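Local structure of putative mannose-1-phosphate guanylyl transferase (Thermus thermophilus, 2CU2) at residues V282-F287 with A299-S304; G288-A293 with G305-K310. The protein probably transfers a guanylyl group from GTP to mannose 1-phosphate, the step that makes GDP-mannose. All blocks are in the same frame, centred on the assembly; numbering follows the deposited sequence.

Contacts 1 and 2 are two walls of one short left-handed beta-helix, the fold expected of this family, and their centres lie 10 Å apart. The chain runs through 282-287, 288-293, 299-304 and 305-310 in that order. Each coil therefore passes from contact 1 into contact 2, and the next coil stacks on it in register. The two contacts meet at the corner, where Phe287 O and Gly305 N are 3.1 Å apart, a probable hydrogen bond. Inside, Thr300 CG2 approaches Val308 CG2 at 4.3 Å. Both contacts reach the second subunit. Contact 1 is centred about 33 Å from the chain centre, contact 2 about 23 Å.

Contact 1: residues V282-F287 with A299-S304; sequences VALDTF and ATLGVS
The Phe287 ring meets Ser304 across the contact at its edge. Ser304 OG sits near the ring plane, 3.7 Å from Phe287 CB. Asp285 OD1, from the same segment as the ring, also lies in plane at the edge. The Asp285 carboxylate turns its other oxygen to the next coil, with OD2 3.5 Å from Gly302 CA. With CG anti to the backbone N (chi1 -171°), the carboxylate is swung out to that position.

Thr286 and Thr300 cross at about a right angle. Their hydroxyls share a hydrogen bond, Thr286 OG1 to Thr300 OG1, of 2.9 Å. Thr300 OG1 sits between its own backbone N and carbonyl carbon (chi1 60°), which aims it at Thr286. His281 NE2 is a second partner of Thr300 OG1. Thr286 CG2 also packs on Thr300 OG1, at 3.3 Å.

The backbones form a parallel ladder of successive beta-helix coils. The strand axes are 4.8 Å apart and differ by 4° in direction. Thr300 N bonds to Val282 O, and Leu284 N to Thr300 O. The ladder ends with Gly302 N on Leu284 O at 2.8 Å. Asp285 and Gly302 then turn the corner together, both with positive phi. Beyond the turn Phe287 N bonds to Val303 O at 3.2 Å.

On the face of Val282 and Leu284, the CB atoms of Val282 and Ala299 touch at 3.9 Å. Leu284 and Leu301 lie side by side there and point the same way. The second subunit covers this apolar row: its Leu333 packs on Val282 and its Leu316 on Leu301. Ala299 and Thr300 also pair with a strand of that subunit, and the sheet runs on across the interface.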
# COMPACT_ATOMS: atom_id res chain seq x y z
N VAL A 282 -4.88 -8.46 -6.00
CA VAL A 282 -5.41 -9.68 -5.42
C VAL A 282 -6.58 -9.20 -4.58
O VAL A 282 -6.40 -8.54 -3.56
CB VAL A 282 -4.36 -10.38 -4.52
CG1 VAL A 282 -5.01 -11.53 -3.77
CG2 VAL A 282 -3.21 -10.89 -5.39
N ALA A 283 -7.79 -9.52 -5.03
CA ALA A 283 -8.98 -9.06 -4.31
C ALA A 283 -9.73 -10.20 -3.62
O ALA A 283 -10.18 -11.17 -4.23
CB ALA A 283 -9.90 -8.36 -5.31
N LEU A 284 -9.85 -10.08 -2.28
CA LEU A 284 -10.56 -11.08 -1.49
C LEU A 284 -11.70 -10.45 -0.67
O LEU A 284 -11.48 -9.74 0.30
CB LEU A 284 -9.56 -11.76 -0.55
CG LEU A 284 -8.64 -12.75 -1.27
CD1 LEU A 284 -7.28 -12.87 -0.59
CD2 LEU A 284 -9.21 -14.17 -1.31
N ASP A 285 -12.95 -10.70 -1.11
CA ASP A 285 -14.07 -10.07 -0.42
C ASP A 285 -13.93 -8.55 -0.44
O ASP A 285 -14.10 -7.87 0.55
CB ASP A 285 -14.06 -10.56 1.04
CG ASP A 285 -15.34 -10.10 1.73
OD1 ASP A 285 -16.40 -10.19 1.10
OD2 ASP A 285 -15.26 -9.61 2.86
N THR A 286 -13.55 -8.04 -1.63
CA THR A 286 -13.36 -6.61 -1.78
C THR A 286 -14.34 -6.02 -2.79
O THR A 286 -14.56 -6.57 -3.87
CB THR A 286 -11.92 -6.37 -2.26
OG1 THR A 286 -11.02 -6.74 -1.22
CG2 THR A 286 -11.71 -4.89 -2.58
N PHE A 287 -14.95 -4.89 -2.46
CA PHE A 287 -15.93 -4.26 -3.34
C PHE A 287 -15.77 -2.76 -3.47
O PHE A 287 -15.16 -2.11 -2.61
CB PHE A 287 -17.34 -4.57 -2.84
CG PHE A 287 -17.65 -6.03 -2.75
CD1 PHE A 287 -18.17 -6.72 -3.85
CD2 PHE A 287 -17.38 -6.74 -1.58
CE1 PHE A 287 -18.41 -8.09 -3.79
CE2 PHE A 287 -17.62 -8.12 -1.50
CZ PHE A 287 -18.13 -8.79 -2.61
N ALA A 299 -2.77 -6.44 -2.42
CA ALA A 299 -3.80 -7.36 -1.96
C ALA A 299 -4.73 -6.65 -1.00
O ALA A 299 -4.29 -5.99 -0.05
CB ALA A 299 -3.16 -8.57 -1.29
N THR A 300 -6.02 -6.77 -1.25
CA THR A 300 -7.03 -6.17 -0.40
C THR A 300 -7.88 -7.32 0.10
O THR A 300 -8.23 -8.24 -0.65
CB THR A 300 -7.87 -5.14 -1.17
OG1 THR A 300 -8.54 -5.77 -2.27
CG2 THR A 300 -6.96 -4.04 -1.72
N LEU A 301 -8.19 -7.28 1.39
CA LEU A 301 -8.95 -8.34 2.02
C LEU A 301 -10.06 -7.75 2.88
O LEU A 301 -9.80 -7.02 3.85
CB LEU A 301 -7.98 -9.17 2.88
CG LEU A 301 -6.62 -9.67 2.38
CD1 LEU A 301 -5.75 -10.00 3.56
CD2 LEU A 301 -6.80 -10.92 1.52
N GLY A 302 -11.30 -8.05 2.51
CA GLY A 302 -12.45 -7.58 3.27
C GLY A 302 -12.65 -6.08 3.43
O GLY A 302 -13.03 -5.62 4.51
N VAL A 303 -12.40 -5.31 2.38
CA VAL A 303 -12.58 -3.87 2.44
C VAL A 303 -13.45 -3.38 1.28
O VAL A 303 -13.58 -4.05 0.26
CB VAL A 303 -11.22 -3.12 2.40
CG1 VAL A 303 -10.46 -3.34 3.71
CG2 VAL A 303 -10.39 -3.60 1.23
N SER A 304 -14.05 -2.20 1.45
CA SER A 304 -14.91 -1.63 0.43
C SER A 304 -14.79 -0.12 0.33
O SER A 304 -14.51 0.56 1.31
CB SER A 304 -16.37 -1.98 0.71
OG SER A 304 -16.61 -3.36 0.54

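Contact 2: residues G288-A293 with G305-K310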
# COMPACT_ATOMS: atom_id res chain seq x y z
N GLY A 288 -16.31 -2.21 -4.55
CA GLY A 288 -16.27 -0.78 -4.81
C GLY A 288 -14.96 -0.05 -4.59
O GLY A 288 -14.96 1.13 -4.24
N CYS A 289 -13.84 -0.72 -4.83
CA CYS A 289 -12.54 -0.08 -4.64
C CYS A 289 -11.87 0.43 -5.91
O CYS A 289 -12.24 0.06 -7.02
CB CYS A 289 -11.58 -1.04 -3.93
SG CYS A 289 -11.95 -1.30 -2.19
N VAL A 290 -10.88 1.29 -5.72
CA VAL A 290 -10.09 1.83 -6.81
C VAL A 290 -8.66 1.49 -6.44
O VAL A 290 -8.15 1.94 -5.41
CB VAL A 290 -10.23 3.36 -6.93
CG1 VAL A 290 -9.22 3.90 -7.91
CG2 VAL A 290 -11.65 3.73 -7.38
N VAL A 291 -8.01 0.68 -7.28
CA VAL A 291 -6.65 0.24 -7.02
C VAL A 291 -5.66 0.62 -8.12
O VAL A 291 -5.91 0.36 -9.30
CB VAL A 291 -6.59 -1.29 -6.86
CG1 VAL A 291 -5.15 -1.74 -6.66
CG2 VAL A 291 -7.48 -1.74 -5.71
N TYR A 292 -4.55 1.22 -7.73
CA TYR A 292 -3.51 1.55 -8.69
C TYR A 292 -2.24 0.86 -8.20
O TYR A 292 -1.78 1.11 -7.09
CB TYR A 292 -3.25 3.06 -8.77
CG TYR A 292 -2.33 3.41 -9.92
CD1 TYR A 292 -2.85 3.88 -11.13
CD2 TYR A 292 -0.95 3.18 -9.83
CE1 TYR A 292 -2.02 4.11 -12.22
CE2 TYR A 292 -0.11 3.42 -10.93
CZ TYR A 292 -0.66 3.88 -12.12
OH TYR A 292 0.15 4.13 -13.21
N ALA A 293 -1.70 -0.01 -9.03
CA ALA A 293 -0.44 -0.70 -8.75
C ALA A 293 0.53 -0.57 -9.93
O ALA A 293 0.39 -1.21 -10.96
CB ALA A 293 -0.76 -2.17 -8.49
N GLY A 305 -15.02 0.40 -0.88
CA GLY A 305 -14.97 1.83 -1.11
C GLY A 305 -13.65 2.52 -0.86
O GLY A 305 -13.63 3.73 -0.60
N LEU A 306 -12.56 1.79 -0.95
CA LEU A 306 -11.25 2.39 -0.71
C LEU A 306 -10.43 2.64 -1.96
O LEU A 306 -10.61 1.99 -3.00
CB LEU A 306 -10.41 1.52 0.23
CG LEU A 306 -10.80 1.31 1.70
CD1 LEU A 306 -9.71 0.46 2.37
CD2 LEU A 306 -10.92 2.65 2.42
N VAL A 307 -9.52 3.60 -1.85
CA VAL A 307 -8.58 3.88 -2.91
C VAL A 307 -7.26 3.40 -2.31
O VAL A 307 -6.88 3.81 -1.22
CB VAL A 307 -8.43 5.40 -3.21
CG1 VAL A 307 -7.14 5.64 -4.03
CG2 VAL A 307 -9.64 5.92 -3.97
N VAL A 308 -6.58 2.50 -3.01
CA VAL A 308 -5.29 2.01 -2.56
C VAL A 308 -4.41 2.25 -3.78
O VAL A 308 -4.62 1.63 -4.83
CB VAL A 308 -5.31 0.50 -2.25
CG1 VAL A 308 -3.96 0.08 -1.65
CG2 VAL A 308 -6.45 0.19 -1.28
N ALA A 309 -3.46 3.17 -3.67
CA ALA A 309 -2.59 3.51 -4.79
C ALA A 309 -1.12 3.36 -4.43
O ALA A 309 -0.62 4.01 -3.51
CB ALA A 309 -2.86 4.94 -5.26
N LYS A 310 -0.43 2.50 -5.18
CA LYS A 310 0.98 2.23 -4.93
C LYS A 310 1.84 2.59 -6.14
O LYS A 310 1.64 2.10 -7.25
CB LYS A 310 1.12 0.74 -4.62
CG LYS A 310 2.59 0.32 -4.46
CD LYS A 310 2.94 -0.89 -5.33
CE LYS A 310 4.43 -1.23 -5.28
NZ LYS A 310 5.18 -0.24 -6.05
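Cys289 SG accepts a hydrogen bond from Leu306 N at 3.4 Å, with an N-H...S angle of 157°. The thiol lies beside its own backbone N (chi1 -73°), and this brings it over the start of the next coil. Leu306 CB packs on the same sulfur at 4.0 Å. Without the sulfur, as with an alanine here, Leu306 N is likely to lose this acceptor and a gap would probably open beside Leu306 CB.

Four backbone bonds continue the parallel ladder, from Val290 N on Leu306 O to Lys310 N on Tyr292 O. The last is the shortest, 2.7 Å. Val290 CB meets Val307 CG2 at 4.0 Å. Tyr292 CB packs against Ala309 CB at the same spacing, and Lys310 O lies in plane at the Tyr292 ring edge, 3.8 Å from CD2.

Further out, Tyr292 OH bonds to Pro30 O, while Leu262 of helix 261-266 and Trp259 pack on the face of Val290 and Val307. On the other face, Val291 and Val308 both touch Val298 in the beta-helix interior. Lys310 NZ forms salt bridges with Asp294 and with Asp313 of the second subunit. Lys310 is thus likely to be held in its charged form between two carboxylates, and the bond to Asp313 of the second subunit links this wall across the interface.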